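Local structure of putative O-GlcNAcase nagJ (Clostridium perfringens, 6PV5) at residues D409-K414 against R492-R497; M415-I420 against N488-L493; S467-I472 against E482-A487. The protein probably cleaves N-acetylhexosamine residues from glycans as a family 84 glycoside hydrolase, this chain being the N-terminal part, with the catalytic domain, of a longer protein. All coordinates share one frame; numbering follows the deposited sequence.

Contact 1 of 3, residues D409-K414 against R492-R497; sequences DYKEDK and RLDTGR. With EDO (1,2-ethanediol), chain B.
Two torsions bring Y410 and K414 onto the R492-R497 loop: Y410 sets its CG between its own backbone N and carbonyl carbon (chi1 60°), laying the ring along D494, whereas K414 turns CG away from its N (chi1 -174°) and runs on fully extended past L493. Y410 then ends with OH 3.1 Å from D494 N, which donates to it almost straight and lies in the ring plane at its edge. The D494 side chain slides back along the same ring, CG 3.3 Å from Y410 CE2, with carboxylate and ring planes 44° apart. Its OD1 also meets K411 NZ at 3.1 Å, a salt bridge approached from above the carboxylate plane. The lysine chain bends near its end to get there, and K411 CE packs 3.7 Å from L493 CA.

K414 NZ gives a 2.8 Å bond to R492 O, lying in the carbonyl plane, and its ammonium group is shared with D499 by a salt bridge and with N609 by a hydrogen bond. Along the way K414 CG touches L493 CD1 at 3.6 Å, the aliphatic part packing there before the ammonium reaches R492 O. L493 is thus hemmed in by the apolar lengths of both lysines and by the tyrosine. Beyond Y410, a 1,2-ethanediol molecule, probably from the crystallisation liquor, donates from O1 to D409 OD1 at 2.6 Å.

The principle illustrated is loop-to-loop docking at the C-terminal, active-site end of a (beta/alpha)8 barrel. Residues 409-414, with a type I turn at K411-K414, belong to the loop after the seventh barrel strand, 399-403, and before the eighth, 431-436; their partner is the connection between helix 480-487 and helix 501-515, while H557 of helix 548-579 bonds D413 O.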
loop_
_atom_site.group_PDB
_atom_site.type_symbol
_atom_site.label_atom_id
_atom_site.label_comp_id
_atom_site.label_asym_id
_atom_site.label_seq_id
_atom_site.Cartn_x
_atom_site.Cartn_y
_atom_site.Cartn_z
ATOM N N ASP A 409 8.788 11.315 3.450
ATOM C CA ASP A 409 9.075 12.715 3.147
ATOM C C ASP A 409 9.751 13.425 4.325
ATOM O O ASP A 409 10.452 14.408 4.146
ATOM C CB ASP A 409 7.849 13.457 2.608
ATOM C CG ASP A 409 6.600 13.446 3.493
ATOM O OD1 ASP A 409 6.659 12.962 4.686
ATOM O OD2 ASP A 409 5.553 13.945 2.986
ATOM N N TYR A 410 9.561 12.918 5.538
ATOM C CA TYR A 410 10.149 13.531 6.718
ATOM C C TYR A 410 11.544 12.947 6.994
ATOM O O TYR A 410 12.211 13.409 7.906
ATOM C CB TYR A 410 9.208 13.311 7.910
ATOM C CG TYR A 410 8.967 11.850 8.202
ATOM C CD1 TYR A 410 7.982 11.136 7.533
ATOM C CD2 TYR A 410 9.760 11.166 9.114
ATOM C CE1 TYR A 410 7.799 9.778 7.756
ATOM C CE2 TYR A 410 9.581 9.813 9.364
ATOM C CZ TYR A 410 8.599 9.116 8.680
ATOM O OH TYR A 410 8.398 7.782 8.934
ATOM N N LYS A 411 11.983 11.948 6.206
ATOM C CA LYS A 411 13.286 11.308 6.363
ATOM C C LYS A 411 13.735 10.744 5.014
ATOM O O LYS A 411 13.826 9.526 4.815
ATOM C CB LYS A 411 13.248 10.195 7.421
ATOM C CG LYS A 411 14.640 9.774 7.903
ATOM C CD LYS A 411 14.751 8.355 8.470
ATOM C CE LYS A 411 13.665 7.935 9.444
ATOM N NZ LYS A 411 13.615 8.788 10.652
ATOM N N GLU A 412 13.976 11.651 4.072
ATOM C CA GLU A 412 13.874 11.296 2.669
ATOM C C GLU A 412 15.087 10.486 2.203
ATOM O O GLU A 412 15.026 9.924 1.128
ATOM C CB GLU A 412 13.652 12.547 1.812
ATOM C CG GLU A 412 14.562 13.690 2.250
ATOM C CD GLU A 412 14.808 14.797 1.232
ATOM O OE1 GLU A 412 14.033 14.883 0.258
ATOM O OE2 GLU A 412 15.782 15.576 1.419
ATOM N N ASP A 413 16.155 10.422 3.007
ATOM C CA ASP A 413 17.364 9.698 2.620
ATOM C C ASP A 413 17.270 8.225 2.995
ATOM O O ASP A 413 18.140 7.443 2.617
ATOM C CB ASP A 413 18.614 10.255 3.311
ATOM C CG ASP A 413 18.893 11.697 2.910
ATOM O OD1 ASP A 413 18.768 12.004 1.701
ATOM O OD2 ASP A 413 19.183 12.508 3.814
ATOM N N LYS A 414 16.226 7.851 3.742
ATOM C CA LYS A 414 16.008 6.432 4.009
ATOM C C LYS A 414 14.775 5.934 3.254
ATOM O O LYS A 414 13.709 6.521 3.404
ATOM C CB LYS A 414 15.823 6.201 5.514
ATOM C CG LYS A 414 15.743 4.730 5.869
ATOM C CD LYS A 414 15.962 4.387 7.329
ATOM C CE LYS A 414 16.087 2.876 7.491
ATOM N NZ LYS A 414 16.238 2.492 8.921
ATOM N N ARG A 492 12.557 0.335 8.934
ATOM C CA ARG A 492 12.098 1.170 10.027
ATOM C C ARG A 492 12.415 2.639 9.744
ATOM O O ARG A 492 13.577 2.994 9.572
ATOM C CB ARG A 492 12.748 0.683 11.331
ATOM C CG ARG A 492 12.440 1.513 12.569
ATOM C CD ARG A 492 11.021 1.283 13.086
ATOM N NE ARG A 492 10.744 2.095 14.271
ATOM C CZ ARG A 492 9.604 2.098 14.966
ATOM N NH1 ARG A 492 8.591 1.323 14.617
ATOM N NH2 ARG A 492 9.494 2.870 16.026
ATOM N N LEU A 493 11.375 3.486 9.743
ATOM C CA LEU A 493 11.532 4.928 9.722
ATOM C C LEU A 493 11.055 5.469 11.070
ATOM O O LEU A 493 11.616 5.112 12.101
ATOM C CB LEU A 493 10.752 5.498 8.530
ATOM C CG LEU A 493 11.499 5.696 7.201
ATOM C CD1 LEU A 493 12.298 4.479 6.817
ATOM C CD2 LEU A 493 10.498 5.980 6.093
ATOM N N ASP A 494 10.028 6.328 11.096
ATOM C CA ASP A 494 9.444 6.641 12.391
ATOM C C ASP A 494 8.411 5.579 12.776
ATOM O O ASP A 494 7.929 5.561 13.890
ATOM C CB ASP A 494 8.868 8.052 12.440
ATOM C CG ASP A 494 9.945 9.114 12.566
ATOM O OD1 ASP A 494 11.134 8.742 12.544
ATOM O OD2 ASP A 494 9.578 10.309 12.658
ATOM N N THR A 495 8.080 4.693 11.842
ATOM C CA THR A 495 7.224 3.555 12.120
ATOM C C THR A 495 7.750 2.444 11.226
ATOM O O THR A 495 8.634 2.706 10.413
ATOM C CB THR A 495 5.743 3.889 11.882
ATOM O OG1 THR A 495 4.940 2.822 12.403
ATOM C CG2 THR A 495 5.414 4.107 10.419
ATOM N N GLY A 496 7.207 1.232 11.368
ATOM C CA GLY A 496 7.600 0.145 10.482
ATOM C C GLY A 496 8.211 -1.013 11.260
ATOM O O GLY A 496 8.540 -0.875 12.439
ATOM N N ARG A 497 8.333 -2.158 10.601
ATOM C CA ARG A 497 9.078 -3.277 11.159
ATOM C C ARG A 497 10.488 -2.810 11.533
ATOM O O ARG A 497 11.138 -2.105 10.748
ATOM C CB ARG A 497 9.128 -4.375 10.092
ATOM C CG ARG A 497 10.050 -5.555 10.391
ATOM C CD ARG A 497 10.352 -6.262 9.081
ATOM N NE ARG A 497 11.198 -7.460 9.139
ATOM C CZ ARG A 497 12.526 -7.476 8.989
ATOM N NH1 ARG A 497 13.167 -8.629 9.029
ATOM N NH2 ARG A 497 13.210 -6.355 8.799
HETATM C C1 EDO B . 4.492 13.368 7.832
HETATM O O1 EDO B . 5.436 13.817 6.874
HETATM C C2 EDO B . 3.395 12.654 7.178
HETATM O O2 EDO B . 3.879 12.120 5.963
#

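Contact 2 of 3, residues M415-I420 against N488-L493; sequences MALGPI and NHSTRL
S490 OG has two partners: it donates to M415 O at 2.7 Å, and it accepts from a water whose oxygen is 2.6 Å away. That water accepts from M415 N at 2.8 Å, so one hydroxyl serves both the N-H and the C=O of a single residue, one through solvent and one directly. The S490 torsion, with OG roughly anti to the backbone N (chi1 -156°), carries the hydroxyl there; it meets the M415 carbonyl with a tilt of 17° from the carbonyl plane.

The serine also offers its own carbonyl. L417 N donates to S490 O at 3.0 Å, in the only backbone-to-backbone bond between the two segments. They run at roughly a right angle, and their closest passage is at G418, whose CA lies 4.3 Å from that of T491. With no side chain on the glycine, T491 CG2 can settle 3.6 Å from G418 CA, while T491 OG1 turns to R497 O. At the other end, A416 CB rests 3.6 Å from L493 CD2.

Such a junction exemplifies how irregular loops can join a barrel to a following helical region without sheet pairing. M415 O and L417 N find partners on S490, and L417 O turns to W468 NE1. M415 O and S490 O, 3.0 Å apart, would repel, but the S490 hydroxyl and L417 N-H bonded to them probably offset this.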
loop_
_atom_site.group_PDB
_atom_site.type_symbol
_atom_site.label_atom_id
_atom_site.label_comp_id
_atom_site.label_asym_id
_atom_site.label_seq_id
_atom_site.Cartn_x
_atom_site.Cartn_y
_atom_site.Cartn_z
ATOM N N MET A 415 14.908 4.827 2.500
ATOM C CA MET A 415 13.778 4.197 1.836
ATOM C C MET A 415 13.055 3.266 2.815
ATOM O O MET A 415 13.690 2.489 3.518
ATOM C CB MET A 415 14.202 3.357 0.623
ATOM C CG MET A 415 14.954 4.112 -0.467
ATOM S SD MET A 415 13.949 5.451 -1.174
ATOM C CE MET A 415 14.628 5.610 -2.825
ATOM N N ALA A 416 11.712 3.311 2.811
ATOM C CA ALA A 416 10.913 2.357 3.571
ATOM C C ALA A 416 10.543 1.222 2.629
ATOM O O ALA A 416 9.801 1.434 1.670
ATOM C CB ALA A 416 9.687 3.042 4.133
ATOM N N LEU A 417 11.092 0.032 2.895
ATOM C CA LEU A 417 10.919 -1.109 2.011
ATOM C C LEU A 417 10.304 -2.273 2.783
ATOM O O LEU A 417 10.384 -3.409 2.326
ATOM C CB LEU A 417 12.288 -1.516 1.428
ATOM C CG LEU A 417 12.990 -0.451 0.569
ATOM C CD1 LEU A 417 14.392 -0.928 0.168
ATOM C CD2 LEU A 417 12.160 -0.160 -0.683
ATOM N N GLY A 418 9.684 -1.995 3.937
ATOM C CA GLY A 418 9.115 -3.068 4.743
ATOM C C GLY A 418 7.607 -3.286 4.577
ATOM O O GLY A 418 6.909 -2.525 3.900
ATOM N N PRO A 419 7.038 -4.323 5.241
ATOM C CA PRO A 419 5.594 -4.557 5.208
ATOM C C PRO A 419 4.863 -3.592 6.136
ATOM O O PRO A 419 5.428 -3.091 7.115
ATOM C CB PRO A 419 5.470 -6.000 5.730
ATOM C CG PRO A 419 6.623 -6.109 6.711
ATOM C CD PRO A 419 7.753 -5.324 6.057
ATOM N N ILE A 420 3.599 -3.314 5.794
ATOM C CA ILE A 420 2.650 -2.721 6.734
ATOM C C ILE A 420 2.731 -3.508 8.040
ATOM O O ILE A 420 2.633 -4.721 8.050
ATOM C CB ILE A 420 1.232 -2.788 6.134
ATOM C CG1 ILE A 420 1.143 -2.077 4.775
ATOM C CG2 ILE A 420 0.196 -2.280 7.130
ATOM C CD1 ILE A 420 1.690 -0.659 4.733
ATOM N N ASN A 488 15.838 -5.888 4.303
ATOM C CA ASN A 488 15.892 -6.192 5.731
ATOM C C ASN A 488 16.517 -5.054 6.536
ATOM O O ASN A 488 16.159 -4.849 7.703
ATOM C CB ASN A 488 16.547 -7.559 5.972
ATOM C CG ASN A 488 16.695 -7.972 7.424
ATOM O OD1 ASN A 488 15.771 -7.857 8.226
ATOM N ND2 ASN A 488 17.868 -8.477 7.768
ATOM N N HIS A 489 17.421 -4.283 5.913
ATOM C CA HIS A 489 18.111 -3.237 6.655
ATOM C C HIS A 489 17.463 -1.875 6.432
ATOM O O HIS A 489 18.053 -0.855 6.762
ATOM C CB HIS A 489 19.594 -3.185 6.264
ATOM C CG HIS A 489 20.373 -4.388 6.672
ATOM N ND1 HIS A 489 21.128 -4.405 7.812
ATOM C CD2 HIS A 489 20.493 -5.612 6.110
ATOM C CE1 HIS A 489 21.713 -5.586 7.937
ATOM N NE2 HIS A 489 21.332 -6.346 6.912
ATOM N N SER A 490 16.245 -1.849 5.883
ATOM C CA SER A 490 15.657 -0.583 5.461
ATOM C C SER A 490 14.136 -0.578 5.668
ATOM O O SER A 490 13.389 -0.290 4.720
ATOM C CB SER A 490 15.953 -0.372 3.986
ATOM O OG SER A 490 15.916 1.015 3.677
ATOM N N THR A 491 13.674 -0.983 6.859
ATOM C CA THR A 491 12.236 -1.164 7.050
ATOM C C THR A 491 11.715 -0.100 8.004
ATOM O O THR A 491 10.595 0.349 7.860
ATOM C CB THR A 491 11.832 -2.588 7.464
ATOM O OG1 THR A 491 12.465 -2.921 8.704
ATOM C CG2 THR A 491 12.199 -3.636 6.435
ATOM N N ARG A 492 12.557 0.335 8.934
ATOM C CA ARG A 492 12.098 1.170 10.027
ATOM C C ARG A 492 12.415 2.639 9.744
ATOM O O ARG A 492 13.577 2.994 9.572
ATOM C CB ARG A 492 12.748 0.683 11.331
ATOM C CG ARG A 492 12.440 1.513 12.569
ATOM C CD ARG A 492 11.021 1.283 13.086
ATOM N NE ARG A 492 10.744 2.095 14.271
ATOM C CZ ARG A 492 9.604 2.098 14.966
ATOM N NH1 ARG A 492 8.591 1.323 14.617
ATOM N NH2 ARG A 492 9.494 2.870 16.026
ATOM N N LEU A 493 11.375 3.486 9.743
ATOM C CA LEU A 493 11.532 4.928 9.722
ATOM C C LEU A 493 11.055 5.469 11.070
ATOM O O LEU A 493 11.616 5.112 12.101
ATOM C CB LEU A 493 10.752 5.498 8.530
ATOM C CG LEU A 493 11.499 5.696 7.201
ATOM C CD1 LEU A 493 12.298 4.479 6.817
ATOM C CD2 LEU A 493 10.498 5.980 6.093
HETATM O O HOH W 1 17.134 3.078 2.713
#

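Contact 3 of 3, residues S467-I472 against E482-A487; sequences SWDKAI and EFKIFA. With EDO (1,2-ethanediol), chain C.
Helix segments 467-472 and 482-487 run closer to antiparallel than to parallel, their axes inclined at 124° and approaching to 10.5 Å. K484 does much of the bridging: with CG anti to the backbone N (chi1 -176°) and the chain extended beyond, K484 CG lies over one face of the W468 indole and CE passes the rim, 3.8 Å from W468 CZ3. The chain ends at D469, where K484 NZ is 2.6 Å from D469 OD1 in a salt bridge using the carboxylate's syn lone pair. I472 CD1 shares that indole face, 3.6 Å above its plane toward the rim, and meets K484 CB at 3.9 Å, the side chains crossing at about a right angle.

The segments belong to a helical hairpin, helices 464-476 and 480-487 joined by a short turn, that comes after helix 446-457, the first helix past the eighth barrel strand, and leads into the long C-terminal helices. It joins an apolar seam to a charged pair at its partly exposed margin. In the seam A487 CB sits 3.7 Å from W468 CZ2, and the backbone carbon of A487 lies at the indole edge, in its plane. I472 CG2 reaches F483 CB at 4.1 Å, and F483 also touches helix 548-579. A 1,2-ethanediol, probably from the crystallisation liquor, donates from O1 to D469 O at 2.7 Å and is held also by E481.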
loop_
_atom_site.group_PDB
_atom_site.type_symbol
_atom_site.label_atom_id
_atom_site.label_comp_id
_atom_site.label_asym_id
_atom_site.label_seq_id
_atom_site.Cartn_x
_atom_site.Cartn_y
_atom_site.Cartn_z
ATOM N N SER A 467 3.698 -11.863 4.072
ATOM C CA SER A 467 3.180 -10.941 3.076
ATOM C C SER A 467 4.337 -10.217 2.376
ATOM O O SER A 467 4.338 -10.095 1.162
ATOM C CB SER A 467 2.254 -9.955 3.729
ATOM O OG SER A 467 1.627 -9.144 2.755
ATOM N N TRP A 468 5.319 -9.748 3.161
ATOM C CA TRP A 468 6.505 -9.068 2.657
ATOM C C TRP A 468 7.251 -9.949 1.658
ATOM O O TRP A 468 7.642 -9.490 0.594
ATOM C CB TRP A 468 7.394 -8.728 3.851
ATOM C CG TRP A 468 8.521 -7.783 3.587
ATOM C CD1 TRP A 468 8.525 -6.664 2.800
ATOM C CD2 TRP A 468 9.801 -7.843 4.235
ATOM N NE1 TRP A 468 9.742 -6.043 2.897
ATOM C CE2 TRP A 468 10.540 -6.735 3.775
ATOM C CE3 TRP A 468 10.370 -8.702 5.191
ATOM C CZ2 TRP A 468 11.840 -6.487 4.225
ATOM C CZ3 TRP A 468 11.666 -8.476 5.614
ATOM C CH2 TRP A 468 12.380 -7.366 5.143
ATOM N N ASP A 469 7.427 -11.229 1.999
ATOM C CA ASP A 469 8.066 -12.164 1.083
ATOM C C ASP A 469 7.384 -12.167 -0.284
ATOM O O ASP A 469 8.080 -12.162 -1.302
ATOM C CB ASP A 469 8.216 -13.577 1.659
ATOM C CG ASP A 469 9.163 -13.658 2.844
ATOM O OD1 ASP A 469 10.041 -12.771 2.966
ATOM O OD2 ASP A 469 9.016 -14.611 3.643
ATOM N N LYS A 470 6.041 -12.201 -0.306
ATOM C CA LYS A 470 5.317 -12.286 -1.567
ATOM C C LYS A 470 5.439 -10.980 -2.340
ATOM O O LYS A 470 5.523 -11.000 -3.564
ATOM C CB LYS A 470 3.814 -12.541 -1.386
ATOM C CG LYS A 470 3.455 -13.923 -0.851
ATOM C CD LYS A 470 3.562 -15.027 -1.890
ATOM C CE LYS A 470 3.242 -16.396 -1.323
ATOM N NZ LYS A 470 2.182 -16.312 -0.288
ATOM N N ALA A 471 5.387 -9.850 -1.638
ATOM C CA ALA A 471 5.486 -8.575 -2.337
ATOM C C ALA A 471 6.873 -8.409 -2.966
ATOM O O ALA A 471 7.000 -7.875 -4.065
ATOM C CB ALA A 471 5.169 -7.432 -1.403
ATOM N N ILE A 472 7.915 -8.823 -2.241
ATOM C CA ILE A 472 9.282 -8.751 -2.756
ATOM C C ILE A 472 9.403 -9.640 -3.989
ATOM O O ILE A 472 10.017 -9.251 -4.974
ATOM C CB ILE A 472 10.299 -9.141 -1.670
ATOM C CG1 ILE A 472 10.423 -8.034 -0.624
ATOM C CG2 ILE A 472 11.651 -9.482 -2.298
ATOM C CD1 ILE A 472 11.208 -8.434 0.608
ATOM N N GLU A 482 18.151 -11.732 -2.901
ATOM C CA GLU A 482 19.130 -10.660 -2.797
ATOM C C GLU A 482 18.422 -9.396 -2.306
ATOM O O GLU A 482 18.929 -8.694 -1.440
ATOM C CB GLU A 482 19.775 -10.381 -4.161
ATOM C CG GLU A 482 20.727 -11.484 -4.610
ATOM C CD GLU A 482 20.097 -12.686 -5.294
ATOM O OE1 GLU A 482 18.851 -12.749 -5.398
ATOM O OE2 GLU A 482 20.859 -13.560 -5.733
ATOM N N PHE A 483 17.226 -9.133 -2.840
ATOM C CA PHE A 483 16.489 -7.932 -2.473
ATOM C C PHE A 483 16.120 -7.917 -0.984
ATOM O O PHE A 483 16.256 -6.893 -0.314
ATOM C CB PHE A 483 15.246 -7.755 -3.354
ATOM C CG PHE A 483 14.768 -6.327 -3.326
ATOM C CD1 PHE A 483 13.953 -5.878 -2.297
ATOM C CD2 PHE A 483 15.197 -5.419 -4.291
ATOM C CE1 PHE A 483 13.551 -4.547 -2.241
ATOM C CE2 PHE A 483 14.790 -4.091 -4.234
ATOM C CZ PHE A 483 13.965 -3.651 -3.204
ATOM N N LYS A 484 15.621 -9.045 -0.466
ATOM C CA LYS A 484 15.199 -9.108 0.925
ATOM C C LYS A 484 16.387 -8.853 1.854
ATOM O O LYS A 484 16.241 -8.130 2.837
ATOM C CB LYS A 484 14.519 -10.445 1.245
ATOM C CG LYS A 484 13.983 -10.518 2.676
ATOM C CD LYS A 484 13.313 -11.818 3.010
ATOM C CE LYS A 484 12.811 -11.867 4.445
ATOM N NZ LYS A 484 12.022 -13.102 4.665
ATOM N N ILE A 485 17.555 -9.430 1.526
ATOM C CA ILE A 485 18.780 -9.174 2.275
ATOM C C ILE A 485 19.023 -7.668 2.391
ATOM O O ILE A 485 19.393 -7.183 3.460
ATOM C CB ILE A 485 19.988 -9.935 1.682
ATOM C CG1 ILE A 485 19.842 -11.455 1.858
ATOM C CG2 ILE A 485 21.281 -9.415 2.294
ATOM C CD1 ILE A 485 20.772 -12.296 0.979
ATOM N N PHE A 486 18.784 -6.924 1.302
ATOM C CA PHE A 486 18.936 -5.471 1.308
ATOM C C PHE A 486 17.791 -4.814 2.088
ATOM O O PHE A 486 18.013 -3.978 2.972
ATOM C CB PHE A 486 18.981 -5.000 -0.156
ATOM C CG PHE A 486 18.931 -3.510 -0.374
ATOM C CD1 PHE A 486 20.046 -2.720 -0.119
ATOM C CD2 PHE A 486 17.783 -2.901 -0.869
ATOM C CE1 PHE A 486 20.009 -1.345 -0.341
ATOM C CE2 PHE A 486 17.739 -1.530 -1.081
ATOM C CZ PHE A 486 18.857 -0.751 -0.824
ATOM N N ALA A 487 16.551 -5.188 1.740
ATOM C CA ALA A 487 15.369 -4.548 2.314
ATOM C C ALA A 487 15.294 -4.768 3.829
ATOM O O ALA A 487 14.781 -3.921 4.557
ATOM C CB ALA A 487 14.128 -5.064 1.624
HETATM C C1 EDO C . 11.436 -12.814 -0.615
HETATM O O1 EDO C . 10.513 -13.362 -1.549
HETATM C C2 EDO C . 12.190 -13.817 0.183
HETATM O O2 EDO C . 12.442 -15.037 -0.502
#

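Overall arrangement
The three contacts form a chain from the edge of the catalytic barrel into its helical neighbour. Contacts 1 and 2 have centres about 8 Å apart and share R492 and L493; R497 of contact 1 ties them, its NH1 probably bonded to N488 OD1 at 2.8 Å. Contact 3, whose centre lies about 10 Å from that of contact 2 and 17 Å from that of contact 1, closes the hairpin within the longer excursion spanned by the other two. W468 links it to both: NE1 lies 2.8 Å from L417 O, and CZ3 packs on R497. Contact 1 is nearest the active site, the Y410 side chain about 11 Å from that of D305, the predicted proton donor.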